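ASCH domain-containing protein (Pyrococcus horikoshii, PDB 2Z0T) is of unknown function but, as an ASCH-domain protein of the PUA clan, probably binds RNA. Local coordinates at residues 3-8 against 23-28; 13-18 against 45-50; 18-23 against 70-75; 32-37 against 49-54; 54-59 against 99-104. One frame throughout, in Å; residues are numbered along the deposited sequence.

Interaction 1: 3-8 against 23-28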
# COMPACT_ATOMS: atom_id res chain seq x y z
N TRP A 3 -6.17 -7.49 -9.97
CA TRP A 3 -6.25 -8.01 -8.61
C TRP A 3 -7.28 -7.27 -7.78
O TRP A 3 -7.48 -6.07 -7.94
CB TRP A 3 -4.89 -7.90 -7.93
CG TRP A 3 -3.79 -8.45 -8.76
CD1 TRP A 3 -2.87 -7.74 -9.48
CD2 TRP A 3 -3.50 -9.83 -8.99
NE1 TRP A 3 -2.03 -8.59 -10.15
CE2 TRP A 3 -2.39 -9.88 -9.87
CE3 TRP A 3 -4.07 -11.03 -8.55
CZ2 TRP A 3 -1.84 -11.09 -10.31
CZ3 TRP A 3 -3.52 -12.23 -8.98
CH2 TRP A 3 -2.42 -12.25 -9.85
N GLU A 4 -7.94 -8.00 -6.88
CA GLU A 4 -8.94 -7.40 -6.01
C GLU A 4 -8.46 -7.40 -4.57
O GLU A 4 -7.92 -8.40 -4.09
CB GLU A 4 -10.25 -8.19 -6.07
CG GLU A 4 -10.93 -8.20 -7.42
CD GLU A 4 -12.18 -9.05 -7.41
OE1 GLU A 4 -13.06 -8.80 -6.55
OE2 GLU A 4 -12.29 -9.98 -8.24
N MET A 5 -8.64 -6.28 -3.88
CA MET A 5 -8.27 -6.20 -2.48
C MET A 5 -9.03 -5.08 -1.79
O MET A 5 -9.45 -4.11 -2.43
CB MET A 5 -6.74 -6.07 -2.30
CG MET A 5 -6.04 -4.95 -3.03
SD MET A 5 -4.21 -5.07 -2.83
CE MET A 5 -3.75 -6.00 -4.27
N GLY A 6 -9.24 -5.25 -0.49
CA GLY A 6 -9.97 -4.25 0.27
C GLY A 6 -9.14 -3.01 0.54
O GLY A 6 -7.91 -3.05 0.50
N LEU A 7 -9.83 -1.91 0.81
CA LEU A 7 -9.17 -0.65 1.11
C LEU A 7 -10.11 0.23 1.93
O LEU A 7 -11.27 0.41 1.56
CB LEU A 7 -8.78 0.07 -0.17
CG LEU A 7 -7.94 1.34 0.02
CD1 LEU A 7 -6.57 0.97 0.57
CD2 LEU A 7 -7.81 2.07 -1.31
N GLN A 8 -9.61 0.76 3.04
CA GLN A 8 -10.42 1.62 3.89
C GLN A 8 -10.84 2.88 3.14
O GLN A 8 -10.10 3.40 2.30
CB GLN A 8 -9.65 1.99 5.16
CG GLN A 8 -9.50 0.82 6.12
CD GLN A 8 -8.91 1.23 7.46
OE1 GLN A 8 -8.88 0.44 8.40
NE2 GLN A 8 -8.44 2.47 7.55
N GLU A 23 0.62 2.26 -2.04
CA GLU A 23 -0.20 1.42 -1.20
C GLU A 23 0.74 0.40 -0.57
O GLU A 23 1.38 -0.38 -1.27
CB GLU A 23 -1.28 0.69 -2.00
CG GLU A 23 -2.03 -0.39 -1.19
CD GLU A 23 -2.75 0.15 0.05
OE1 GLU A 23 -2.71 1.38 0.28
OE2 GLU A 23 -3.35 -0.65 0.79
N GLY A 24 0.82 0.43 0.76
CA GLY A 24 1.68 -0.50 1.46
C GLY A 24 0.89 -1.73 1.88
O GLY A 24 -0.24 -1.61 2.35
N ARG A 25 1.49 -2.90 1.71
CA ARG A 25 0.86 -4.17 2.05
C ARG A 25 1.93 -5.15 2.50
O ARG A 25 3.13 -4.90 2.34
CB ARG A 25 0.19 -4.77 0.81
CG ARG A 25 -0.97 -3.98 0.27
CD ARG A 25 -2.26 -4.37 0.95
NE ARG A 25 -3.29 -3.37 0.70
CZ ARG A 25 -4.59 -3.62 0.71
NH1 ARG A 25 -5.03 -4.85 0.97
NH2 ARG A 25 -5.44 -2.64 0.47
N LEU A 26 1.50 -6.27 3.08
CA LEU A 26 2.44 -7.30 3.46
C LEU A 26 2.81 -7.92 2.12
O LEU A 26 1.94 -8.08 1.26
CB LEU A 26 1.78 -8.37 4.33
CG LEU A 26 1.64 -8.10 5.82
CD1 LEU A 26 0.83 -9.21 6.47
CD2 LEU A 26 3.03 -8.00 6.45
N TYR A 27 4.08 -8.25 1.93
CA TYR A 27 4.52 -8.87 0.69
C TYR A 27 4.20 -10.36 0.85
O TYR A 27 5.09 -11.20 0.87
CB TYR A 27 6.02 -8.64 0.51
CG TYR A 27 6.61 -9.14 -0.79
CD1 TYR A 27 6.00 -8.84 -2.01
CD2 TYR A 27 7.81 -9.85 -0.81
CE1 TYR A 27 6.58 -9.25 -3.22
CE2 TYR A 27 8.39 -10.26 -2.01
CZ TYR A 27 7.77 -9.95 -3.21
OH TYR A 27 8.35 -10.35 -4.39
N ASP A 28 2.91 -10.66 0.97
CA ASP A 28 2.44 -12.03 1.15
C ASP A 28 2.21 -12.77 -0.16
O ASP A 28 2.50 -12.26 -1.24
CB ASP A 28 1.16 -12.05 2.00
CG ASP A 28 0.11 -11.09 1.48
OD1 ASP A 28 0.01 -10.92 0.25
OD2 ASP A 28 -0.64 -10.52 2.31

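Interaction 2: 13-18 against 45-50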
# COMPACT_ATOMS: atom_id res chain seq x y z
N GLU A 13 -10.24 8.03 -0.98
CA GLU A 13 -10.29 9.45 -1.30
C GLU A 13 -8.90 10.04 -1.53
O GLU A 13 -8.69 10.81 -2.48
CB GLU A 13 -10.99 10.22 -0.19
CG GLU A 13 -11.12 11.71 -0.46
CD GLU A 13 -11.80 12.45 0.67
OE1 GLU A 13 -11.34 12.36 1.82
OE2 GLU A 13 -12.81 13.14 0.40
N LEU A 14 -7.95 9.69 -0.67
CA LEU A 14 -6.58 10.20 -0.78
C LEU A 14 -5.90 9.78 -2.07
O LEU A 14 -5.10 10.53 -2.64
CB LEU A 14 -5.75 9.73 0.43
CG LEU A 14 -6.14 10.40 1.75
CD1 LEU A 14 -5.48 9.68 2.91
CD2 LEU A 14 -5.72 11.87 1.71
N ILE A 15 -6.20 8.57 -2.54
CA ILE A 15 -5.62 8.08 -3.78
C ILE A 15 -6.25 8.82 -4.96
O ILE A 15 -5.55 9.24 -5.88
CB ILE A 15 -5.85 6.56 -3.94
CG1 ILE A 15 -5.09 5.81 -2.83
CG2 ILE A 15 -5.39 6.10 -5.32
CD1 ILE A 15 -5.28 4.31 -2.86
N LYS A 16 -7.57 8.98 -4.94
CA LYS A 16 -8.26 9.68 -6.01
C LYS A 16 -7.75 11.12 -6.12
O LYS A 16 -7.62 11.66 -7.22
CB LYS A 16 -9.77 9.71 -5.75
CG LYS A 16 -10.46 8.36 -5.83
CD LYS A 16 -11.96 8.52 -5.58
CE LYS A 16 -12.69 7.19 -5.66
NZ LYS A 16 -12.60 6.58 -7.02
N ALA A 17 -7.46 11.73 -4.98
CA ALA A 17 -6.98 13.11 -4.92
C ALA A 17 -5.51 13.26 -5.29
O ALA A 17 -5.00 14.38 -5.40
CB ALA A 17 -7.24 13.68 -3.53
N GLY A 18 -4.81 12.14 -5.47
CA GLY A 18 -3.41 12.19 -5.84
C GLY A 18 -2.43 12.38 -4.70
O GLY A 18 -1.24 12.57 -4.94
N GLY A 45 -14.76 -2.34 -6.29
CA GLY A 45 -15.00 -1.43 -7.39
C GLY A 45 -15.09 0.05 -7.07
O GLY A 45 -15.33 0.86 -7.97
N LYS A 46 -14.89 0.42 -5.81
CA LYS A 46 -14.95 1.83 -5.44
C LYS A 46 -13.79 2.62 -6.04
O LYS A 46 -13.85 3.84 -6.15
CB LYS A 46 -14.96 1.98 -3.92
CG LYS A 46 -16.27 1.54 -3.29
CD LYS A 46 -16.29 1.74 -1.79
CE LYS A 46 -17.67 1.43 -1.22
NZ LYS A 46 -17.71 1.58 0.26
N LEU A 47 -12.74 1.91 -6.44
CA LEU A 47 -11.58 2.55 -7.04
C LEU A 47 -10.73 1.54 -7.80
O LEU A 47 -10.52 0.42 -7.35
CB LEU A 47 -10.72 3.21 -5.95
CG LEU A 47 -9.35 3.74 -6.39
CD1 LEU A 47 -9.52 4.91 -7.36
CD2 LEU A 47 -8.57 4.16 -5.16
N LYS A 48 -10.25 1.95 -8.97
CA LYS A 48 -9.40 1.11 -9.80
C LYS A 48 -8.10 1.86 -10.02
O LYS A 48 -8.11 3.05 -10.29
CB LYS A 48 -10.08 0.84 -11.15
CG LYS A 48 -9.32 -0.13 -12.04
CD LYS A 48 -9.88 -0.16 -13.45
CE LYS A 48 -11.36 -0.52 -13.48
NZ LYS A 48 -11.86 -0.58 -14.88
N VAL A 49 -6.97 1.16 -9.91
CA VAL A 49 -5.68 1.80 -10.10
C VAL A 49 -4.76 0.96 -10.96
O VAL A 49 -4.93 -0.26 -11.06
CB VAL A 49 -4.96 2.07 -8.76
CG1 VAL A 49 -5.81 2.97 -7.87
CG2 VAL A 49 -4.66 0.75 -8.05
N LYS A 50 -3.80 1.62 -11.59
CA LYS A 50 -2.80 0.94 -12.41
C LYS A 50 -1.56 0.81 -11.55
O LYS A 50 -1.22 1.73 -10.81
CB LYS A 50 -2.48 1.78 -13.65
CG LYS A 50 -1.24 1.31 -14.41
CD LYS A 50 -1.44 -0.04 -15.10
CE LYS A 50 -2.32 0.10 -16.33
NZ LYS A 50 -2.33 -1.16 -17.14

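Interaction 3: 18-23 against 70-75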
# COMPACT_ATOMS: atom_id res chain seq x y z
N GLY A 18 -4.81 12.14 -5.47
CA GLY A 18 -3.41 12.19 -5.84
C GLY A 18 -2.43 12.38 -4.70
O GLY A 18 -1.24 12.57 -4.94
N LYS A 19 -2.92 12.32 -3.47
CA LYS A 19 -2.05 12.48 -2.30
C LYS A 19 -1.40 11.16 -1.94
O LYS A 19 -0.19 11.10 -1.70
CB LYS A 19 -2.86 13.00 -1.11
CG LYS A 19 -3.45 14.38 -1.32
CD LYS A 19 -4.20 14.85 -0.09
CE LYS A 19 -4.85 16.21 -0.31
NZ LYS A 19 -5.63 16.65 0.89
N LYS A 20 -2.19 10.10 -1.88
CA LYS A 20 -1.67 8.77 -1.57
C LYS A 20 -1.28 8.12 -2.90
O LYS A 20 -2.14 7.71 -3.67
CB LYS A 20 -2.74 7.94 -0.85
CG LYS A 20 -2.32 6.51 -0.51
CD LYS A 20 -3.32 5.87 0.44
CE LYS A 20 -3.09 4.37 0.60
NZ LYS A 20 -1.73 4.04 1.11
N LYS A 21 0.02 8.06 -3.16
CA LYS A 21 0.51 7.50 -4.41
C LYS A 21 1.09 6.10 -4.25
O LYS A 21 1.48 5.46 -5.22
CB LYS A 21 1.59 8.42 -5.00
CG LYS A 21 1.12 9.85 -5.25
CD LYS A 21 2.25 10.72 -5.80
CE LYS A 21 2.72 10.21 -7.16
NZ LYS A 21 1.62 10.19 -8.17
N ILE A 22 1.16 5.65 -3.00
CA ILE A 22 1.71 4.34 -2.67
C ILE A 22 0.76 3.56 -1.77
O ILE A 22 0.17 4.12 -0.86
CB ILE A 22 3.05 4.49 -1.90
CG1 ILE A 22 4.04 5.33 -2.72
CG2 ILE A 22 3.62 3.11 -1.56
CD1 ILE A 22 4.43 4.70 -4.05
N GLU A 23 0.62 2.26 -2.04
CA GLU A 23 -0.20 1.42 -1.20
C GLU A 23 0.74 0.40 -0.57
O GLU A 23 1.38 -0.38 -1.27
CB GLU A 23 -1.28 0.69 -2.00
CG GLU A 23 -2.03 -0.39 -1.19
CD GLU A 23 -2.75 0.15 0.05
OE1 GLU A 23 -2.71 1.38 0.28
OE2 GLU A 23 -3.35 -0.65 0.79
N GLU A 70 4.32 10.81 3.81
CA GLU A 70 3.26 11.63 3.24
C GLU A 70 2.67 11.03 1.97
O GLU A 70 1.49 11.25 1.66
CB GLU A 70 3.79 13.04 2.95
CG GLU A 70 2.73 13.99 2.42
CD GLU A 70 1.44 13.95 3.24
OE1 GLU A 70 1.51 14.06 4.48
OE2 GLU A 70 0.36 13.81 2.63
N ASN A 71 3.47 10.26 1.25
CA ASN A 71 3.01 9.63 0.01
C ASN A 71 2.30 8.30 0.26
O ASN A 71 1.62 7.78 -0.63
CB ASN A 71 4.20 9.39 -0.92
CG ASN A 71 4.93 10.67 -1.27
OD1 ASN A 71 4.33 11.62 -1.76
ND2 ASN A 71 6.23 10.70 -1.01
N VAL A 72 2.44 7.77 1.46
CA VAL A 72 1.83 6.49 1.80
C VAL A 72 0.63 6.66 2.74
O VAL A 72 -0.44 6.10 2.50
CB VAL A 72 2.85 5.55 2.46
CG1 VAL A 72 2.26 4.15 2.59
CG2 VAL A 72 4.14 5.52 1.63
N LEU A 73 0.83 7.42 3.80
CA LEU A 73 -0.22 7.68 4.79
C LEU A 73 -0.33 9.18 5.01
O LEU A 73 0.15 9.71 6.01
CB LEU A 73 0.14 6.99 6.11
CG LEU A 73 0.41 5.48 6.03
CD1 LEU A 73 0.90 4.99 7.37
CD2 LEU A 73 -0.85 4.74 5.60
N PRO A 74 -0.97 9.89 4.06
CA PRO A 74 -1.14 11.34 4.16
C PRO A 74 -1.71 11.78 5.51
O PRO A 74 -2.70 11.22 5.98
CB PRO A 74 -2.09 11.65 3.01
CG PRO A 74 -1.71 10.62 1.99
CD PRO A 74 -1.58 9.37 2.83
N GLY A 75 -1.07 12.77 6.12
CA GLY A 75 -1.55 13.26 7.40
C GLY A 75 -0.80 12.73 8.61
O GLY A 75 -0.72 13.40 9.64
O HOH W 1 1.74 12.77 -1.98

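Interaction 4: 32-37 against 49-54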
# COMPACT_ATOMS: atom_id res chain seq x y z
N ARG A 32 2.66 -11.24 -3.91
CA ARG A 32 3.85 -11.71 -4.63
C ARG A 32 3.63 -12.07 -6.10
O ARG A 32 4.52 -12.59 -6.76
CB ARG A 32 4.46 -12.91 -3.89
CG ARG A 32 5.06 -12.51 -2.56
CD ARG A 32 5.60 -13.69 -1.76
NE ARG A 32 6.27 -13.22 -0.55
CZ ARG A 32 6.98 -14.00 0.26
NH1 ARG A 32 7.11 -15.29 0.00
NH2 ARG A 32 7.56 -13.47 1.33
N GLN A 33 2.45 -11.77 -6.62
CA GLN A 33 2.17 -12.08 -8.02
C GLN A 33 1.81 -10.84 -8.81
O GLN A 33 1.37 -10.92 -9.95
CB GLN A 33 1.06 -13.12 -8.11
CG GLN A 33 -0.21 -12.76 -7.36
CD GLN A 33 -1.12 -13.96 -7.17
OE1 GLN A 33 -1.44 -14.67 -8.12
NE2 GLN A 33 -1.54 -14.19 -5.93
N ILE A 34 2.01 -9.68 -8.18
CA ILE A 34 1.69 -8.40 -8.80
C ILE A 34 2.92 -7.78 -9.47
O ILE A 34 4.02 -7.82 -8.92
CB ILE A 34 1.14 -7.41 -7.75
CG1 ILE A 34 -0.09 -8.02 -7.08
CG2 ILE A 34 0.81 -6.07 -8.41
CD1 ILE A 34 -0.70 -7.13 -6.00
N LYS A 35 2.72 -7.20 -10.65
CA LYS A 35 3.82 -6.56 -11.36
C LYS A 35 3.33 -5.30 -12.06
O LYS A 35 2.14 -5.16 -12.32
CB LYS A 35 4.42 -7.53 -12.38
CG LYS A 35 3.46 -7.97 -13.48
CD LYS A 35 4.13 -9.00 -14.39
CE LYS A 35 3.19 -9.46 -15.49
NZ LYS A 35 1.97 -10.10 -14.93
N PRO A 36 4.25 -4.36 -12.36
CA PRO A 36 3.85 -3.13 -13.04
C PRO A 36 3.07 -3.50 -14.31
O PRO A 36 3.46 -4.41 -15.03
CB PRO A 36 5.18 -2.45 -13.33
CG PRO A 36 6.00 -2.84 -12.15
CD PRO A 36 5.68 -4.32 -12.01
N GLY A 37 1.98 -2.79 -14.56
CA GLY A 37 1.17 -3.08 -15.72
C GLY A 37 -0.15 -3.71 -15.30
O GLY A 37 -1.14 -3.67 -16.03
N VAL A 49 -6.97 1.16 -9.91
CA VAL A 49 -5.68 1.80 -10.10
C VAL A 49 -4.76 0.96 -10.96
O VAL A 49 -4.93 -0.26 -11.06
CB VAL A 49 -4.96 2.07 -8.76
CG1 VAL A 49 -5.81 2.97 -7.87
CG2 VAL A 49 -4.66 0.75 -8.05
N LYS A 50 -3.80 1.62 -11.59
CA LYS A 50 -2.80 0.94 -12.41
C LYS A 50 -1.56 0.81 -11.55
O LYS A 50 -1.22 1.73 -10.81
CB LYS A 50 -2.48 1.78 -13.65
CG LYS A 50 -1.24 1.31 -14.41
CD LYS A 50 -1.44 -0.04 -15.10
CE LYS A 50 -2.32 0.10 -16.33
NZ LYS A 50 -2.33 -1.16 -17.14
N VAL A 51 -0.90 -0.35 -11.62
CA VAL A 51 0.33 -0.58 -10.85
C VAL A 51 1.49 -0.05 -11.68
O VAL A 51 1.73 -0.53 -12.79
CB VAL A 51 0.55 -2.08 -10.58
CG1 VAL A 51 1.88 -2.29 -9.84
CG2 VAL A 51 -0.60 -2.63 -9.74
N LYS A 52 2.20 0.94 -11.14
CA LYS A 52 3.32 1.55 -11.84
C LYS A 52 4.68 1.08 -11.34
O LYS A 52 5.68 1.20 -12.04
CB LYS A 52 3.25 3.07 -11.72
CG LYS A 52 1.88 3.67 -12.04
CD LYS A 52 1.44 3.39 -13.46
CE LYS A 52 2.31 4.10 -14.48
NZ LYS A 52 1.79 3.93 -15.86
N GLY A 53 4.71 0.54 -10.12
CA GLY A 53 5.97 0.08 -9.56
C GLY A 53 5.80 -0.81 -8.34
O GLY A 53 4.77 -0.76 -7.67
N ILE A 54 6.81 -1.63 -8.08
CA ILE A 54 6.81 -2.56 -6.95
C ILE A 54 8.17 -2.50 -6.25
O ILE A 54 9.20 -2.79 -6.87
CB ILE A 54 6.55 -4.02 -7.41
CG1 ILE A 54 5.13 -4.17 -7.96
CG2 ILE A 54 6.78 -4.99 -6.25
CD1 ILE A 54 4.04 -4.06 -6.91
O HOH W 2 -0.71 -2.63 -18.65

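Interaction 5: 54-59 against 99-104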
# COMPACT_ATOMS: atom_id res chain seq x y z
N ILE A 54 6.81 -1.63 -8.08
CA ILE A 54 6.81 -2.56 -6.95
C ILE A 54 8.17 -2.50 -6.25
O ILE A 54 9.20 -2.79 -6.87
CB ILE A 54 6.55 -4.02 -7.41
CG1 ILE A 54 5.13 -4.17 -7.96
CG2 ILE A 54 6.78 -4.99 -6.25
CD1 ILE A 54 4.04 -4.06 -6.91
N ARG A 55 8.18 -2.13 -4.97
CA ARG A 55 9.41 -2.06 -4.19
C ARG A 55 9.20 -2.79 -2.86
O ARG A 55 8.27 -2.47 -2.12
CB ARG A 55 9.81 -0.59 -3.97
CG ARG A 55 10.12 0.13 -5.27
CD ARG A 55 10.50 1.59 -5.06
NE ARG A 55 9.35 2.45 -4.81
CZ ARG A 55 8.49 2.86 -5.75
NH1 ARG A 55 8.65 2.49 -7.02
NH2 ARG A 55 7.49 3.66 -5.41
N VAL A 56 10.05 -3.76 -2.58
CA VAL A 56 9.92 -4.57 -1.37
C VAL A 56 10.93 -4.23 -0.28
O VAL A 56 12.12 -4.03 -0.54
CB VAL A 56 10.01 -6.07 -1.73
CG1 VAL A 56 9.73 -6.92 -0.49
CG2 VAL A 56 9.03 -6.39 -2.83
N TYR A 57 10.43 -4.20 0.96
CA TYR A 57 11.23 -3.87 2.13
C TYR A 57 11.10 -4.95 3.20
O TYR A 57 10.25 -5.83 3.11
CB TYR A 57 10.76 -2.53 2.70
CG TYR A 57 10.87 -1.39 1.71
CD1 TYR A 57 12.06 -0.69 1.55
CD2 TYR A 57 9.78 -1.04 0.90
CE1 TYR A 57 12.17 0.34 0.61
CE2 TYR A 57 9.88 -0.02 -0.04
CZ TYR A 57 11.08 0.66 -0.18
OH TYR A 57 11.19 1.66 -1.12
N SER A 58 11.96 -4.89 4.22
CA SER A 58 11.92 -5.87 5.29
C SER A 58 10.91 -5.47 6.36
O SER A 58 10.50 -6.30 7.17
CB SER A 58 13.30 -6.03 5.92
OG SER A 58 13.66 -4.85 6.62
N SER A 59 10.50 -4.20 6.37
CA SER A 59 9.55 -3.72 7.37
C SER A 59 8.77 -2.50 6.93
O SER A 59 9.14 -1.82 5.97
CB SER A 59 10.30 -3.38 8.66
OG SER A 59 11.10 -2.22 8.49
N GLY A 99 7.78 -9.74 4.74
CA GLY A 99 8.40 -8.51 4.28
C GLY A 99 7.25 -7.58 3.92
O GLY A 99 6.09 -7.97 4.04
N VAL A 100 7.57 -6.38 3.44
CA VAL A 100 6.55 -5.39 3.11
C VAL A 100 6.72 -4.87 1.69
O VAL A 100 7.85 -4.66 1.23
CB VAL A 100 6.61 -4.20 4.09
CG1 VAL A 100 5.62 -3.13 3.69
CG2 VAL A 100 6.33 -4.70 5.50
N VAL A 101 5.61 -4.65 0.99
CA VAL A 101 5.70 -4.15 -0.37
C VAL A 101 5.04 -2.79 -0.56
O VAL A 101 3.97 -2.52 -0.01
CB VAL A 101 5.07 -5.17 -1.37
CG1 VAL A 101 3.61 -5.40 -1.04
CG2 VAL A 101 5.23 -4.66 -2.80
N ALA A 102 5.72 -1.92 -1.30
CA ALA A 102 5.20 -0.60 -1.61
C ALA A 102 4.73 -0.69 -3.06
O ALA A 102 5.54 -0.88 -3.97
CB ALA A 102 6.30 0.46 -1.47
N ILE A 103 3.43 -0.58 -3.27
CA ILE A 103 2.87 -0.66 -4.62
C ILE A 103 2.62 0.76 -5.13
O ILE A 103 1.77 1.47 -4.61
CB ILE A 103 1.53 -1.44 -4.61
CG1 ILE A 103 1.72 -2.78 -3.91
CG2 ILE A 103 1.04 -1.64 -6.03
CD1 ILE A 103 0.44 -3.55 -3.71
N GLU A 104 3.38 1.17 -6.14
CA GLU A 104 3.22 2.51 -6.72
C GLU A 104 1.97 2.45 -7.58
O GLU A 104 1.89 1.66 -8.51
CB GLU A 104 4.43 2.88 -7.58
CG GLU A 104 4.46 4.35 -7.99
CD GLU A 104 5.60 4.67 -8.93
OE1 GLU A 104 6.69 4.08 -8.75
OE2 GLU A 104 5.42 5.51 -9.84

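Interaction 1: 3-8 against 23-28
Glu23 OE2 rests against the Leu7 CD1 methyl at 3.6 Å and is held by two nitrogens of Arg25. Arg25 NE donates to the anti lone pair of Glu23 OE2 at 2.7 Å. Arg25 NH2 reaches the same oxygen, Glu23 OE2, at 2.9 Å, but 35° out of the carboxylate plane. The grip is side-on, and both bonds end on one atom. Arg25 NH2 also crosses to the other segment and donates to Gly6 O over a short 2.5 Å. That bond is almost straight, and Gly6 O lies in the guanidinium plane. Met5 covers one face of the group: Met5 SD stands 3.8 Å from Arg25 CZ, over the centre. The Arg25 chain turns at chi2 (-87°), which brings the guanidinium back beside Glu23. Phe42 of strand 39-42 touches Met5, Leu7 and Arg25. Strands 2-5 and 22-26 are the outermost of the sheet, so the contact brings its two edges near each other. Gly18, Lys20, Glu23 and Arg25 fit the GxKxxExR signature of ASCH domains. A leucine in place of Arg25 would probably leave the buried Glu23 OE2 without its charge mate and Gly6 O without this donor. Held at its edge by two oxygens and covered by sulfur, the guanidinium has little freedom to turn.

Interaction 2: 13-18 against 45-50
Leu47 meets Ile15 and Lys16 where helix 9-16 packs on the start of strand 47-57. Lys46 and Leu47 both face Phe42, which makes a classic beta bulge at this point of the strand. Leu47 CB comes first and lies 4.0 Å from Lys16 NZ. The two branches beyond CG then part. Leu47 CD1 runs beside the lysine chain, 3.9 Å from Lys16 CG and nearer still to the amine. The two chains run alongside each other, pointing opposite ways. Leu47 CD2 turns to the helix and touches Ile15 CG2 at 3.7 Å. Ile15 CB and Ile15 CD1 also lie near this methyl. Ile15 CG2 reaches on to Val49 CG1 at 4.1 Å, and these two side chains cross at about a right angle. Ile15 also packs on Ile105 and Pro107 of strand 100-107, so the helix face covers two neighbouring strands. Gly18 ends the helix in a Schellman motif. Lys16 marks the exposed margin of the contact. Its chain is extended as far as CE and then bends at chi4 (-63°), which turns the amine to the bulge. There Lys16 NZ donates to Lys46 O at 3.1 Å, in the carbonyl plane.

Interaction 3: 18-23 against 70-75
The Lys19-Lys20 peptide group carries the Pro74 ring over one face, with Pro74 CG 3.9 Å from Lys20 N. Lys20 is the lysine of the GxKxxExR signature of ASCH domains, and here it joins the approach to strand 22-26 to the short helix 69-72. Water 1, at the oxygen edge of this peptide, donates to Lys19 O at 2.6 Å and to Asn71 OD1 at 2.8 Å. The other end of the Asn71 amide, ND2, bonds to Glu67 O of helix 60-67. Lys20 CG lies anti to the backbone N (chi1 178°), and the long chain passes Val72 O before it bends at chi4. Lys20 NZ then donates to Val72 O at 2.8 Å, in the carbonyl plane. Lys20 NZ also donates to Ile22 O at 2.7 Å, and pairs with Glu23 OE1 in a salt bridge whose hydrogen bond is weak. Tyr11 of helix 9-16 adds a cation-pi partner. Asn71 O serves two consecutive backbone donors, Lys21 N at 3.0 Å and Ile22 N at 3.2 Å. Glu70 O is buried here without a partner. Ile22 packs on Val72, with Ile22 CB 3.8 Å from Val72 CG2.

Interaction 4: 32-37 against 49-54
Ile34 packs against Val51 and Ile54 on the buried side of this contact. Ile34 CG2 meets Val51 CG2 at 3.9 Å and Ile54 CD1 at 4.1 Å. The Ile34 side chain stands roughly perpendicular to both. Its CG2 stands anti to the backbone N, which leaves CG1 for the other side, where Trp3 and Met5 of strand 2-5 lie. Pro36 extends the apolar patch outward. Pro36 CG rests on Gly53 CA at 3.9 Å, and Pro36 CD lies near Ile54 CG1. Gly37 N donates to Val51 O at 2.9 Å, with an angle of 164° at the hydrogen. Val51 O also receives a CA-H contact from Pro36 CA.

The outer side is polar and exposed. Lys50 bends at chi2 (68°) and chi3, which folds its amine back to the loop. Lys50 NZ donates to Gly37 O at 3.0 Å, from above the carbonyl plane and off the lone pairs. Water 2 links the same pair, donating to Gly37 O at 2.9 Å and accepting from Lys50 NZ at 2.7 Å. A serine in place of Lys50 would probably leave Gly37 O without its side-chain donor and water 2 with one partner fewer. The loop before strand 39-42 runs across strand 47-57, and Pro36 lies on its classic beta bulge, where Lys52 and Gly53 both face Glu104 of strand 100-107.

Interaction 5: 54-59 against 99-104
Arg55 and Glu104 cross obliquely, with the guanidinium and carboxylate planes 49° apart. Arg55 NH1 donates to Glu104 OE1 at 3.1 Å, close to the guanidinium plane. The carboxylate oxygen is met nearly along its C-O axis, and a longer, weak bond from Arg55 NH2 ends on it too. The bend of Arg55 at chi3 (-78°) turns the guanidinium to this neighbour. Tyr57 and Ala102 lie on the same face of the sheet as Arg55. Ala102 CB comes to the edge of the tyrosine ring, 3.9 Å from Tyr57 CE2. On the other face Ile54 and Ile103 run alongside each other in the same direction, with Ile54 CD1 4.0 Å from Ile103 CG2. Ile54 CG2 also meets Val101 CG2 at 3.8 Å, and Val56 CG2 also lies near Val101 CG2. Between these two faces runs a regular antiparallel ladder. Arg55 and Ala102 form one hydrogen-bonded pair, with Ala102 N to Arg55 O at 2.7 Å. Tyr57 and Val100 form the next, with Tyr57 N to Val100 O at 2.6 Å. Val100 CG2 closes the end against Ser59 C at 3.6 Å. Helix 60-67 covers the face of Arg55 and Tyr57. Its Glu67 OE2 takes a salt bridge from Arg55 NE and a hydrogen bond from Tyr57 OH, and Ser59 OG caps the helix start at Glu62 N. Strand 22-26 flanks strand 100-107 on its far side.

From the N terminus, interaction 1 closes a loop that holds helix 9-16 and brings the two outermost strands of the sheet near each other. Interaction 2 starts inside that loop and ends beyond it, on strand 47-57, so the two cross. Interaction 3 crosses both and ties the approach to strand 22-26 to the short helix 69-72. Interaction 4 is nested within the long loop of interaction 3 and ends on the same strand as interaction 2. Interaction 5 crosses interaction 3 and closes a largely helical excursion between neighbouring strands 47-57 and 100-107. Backbone bonds Arg25-Val101 and Glu23-Ile103 then join interaction 5 to interaction 1 within one sheet.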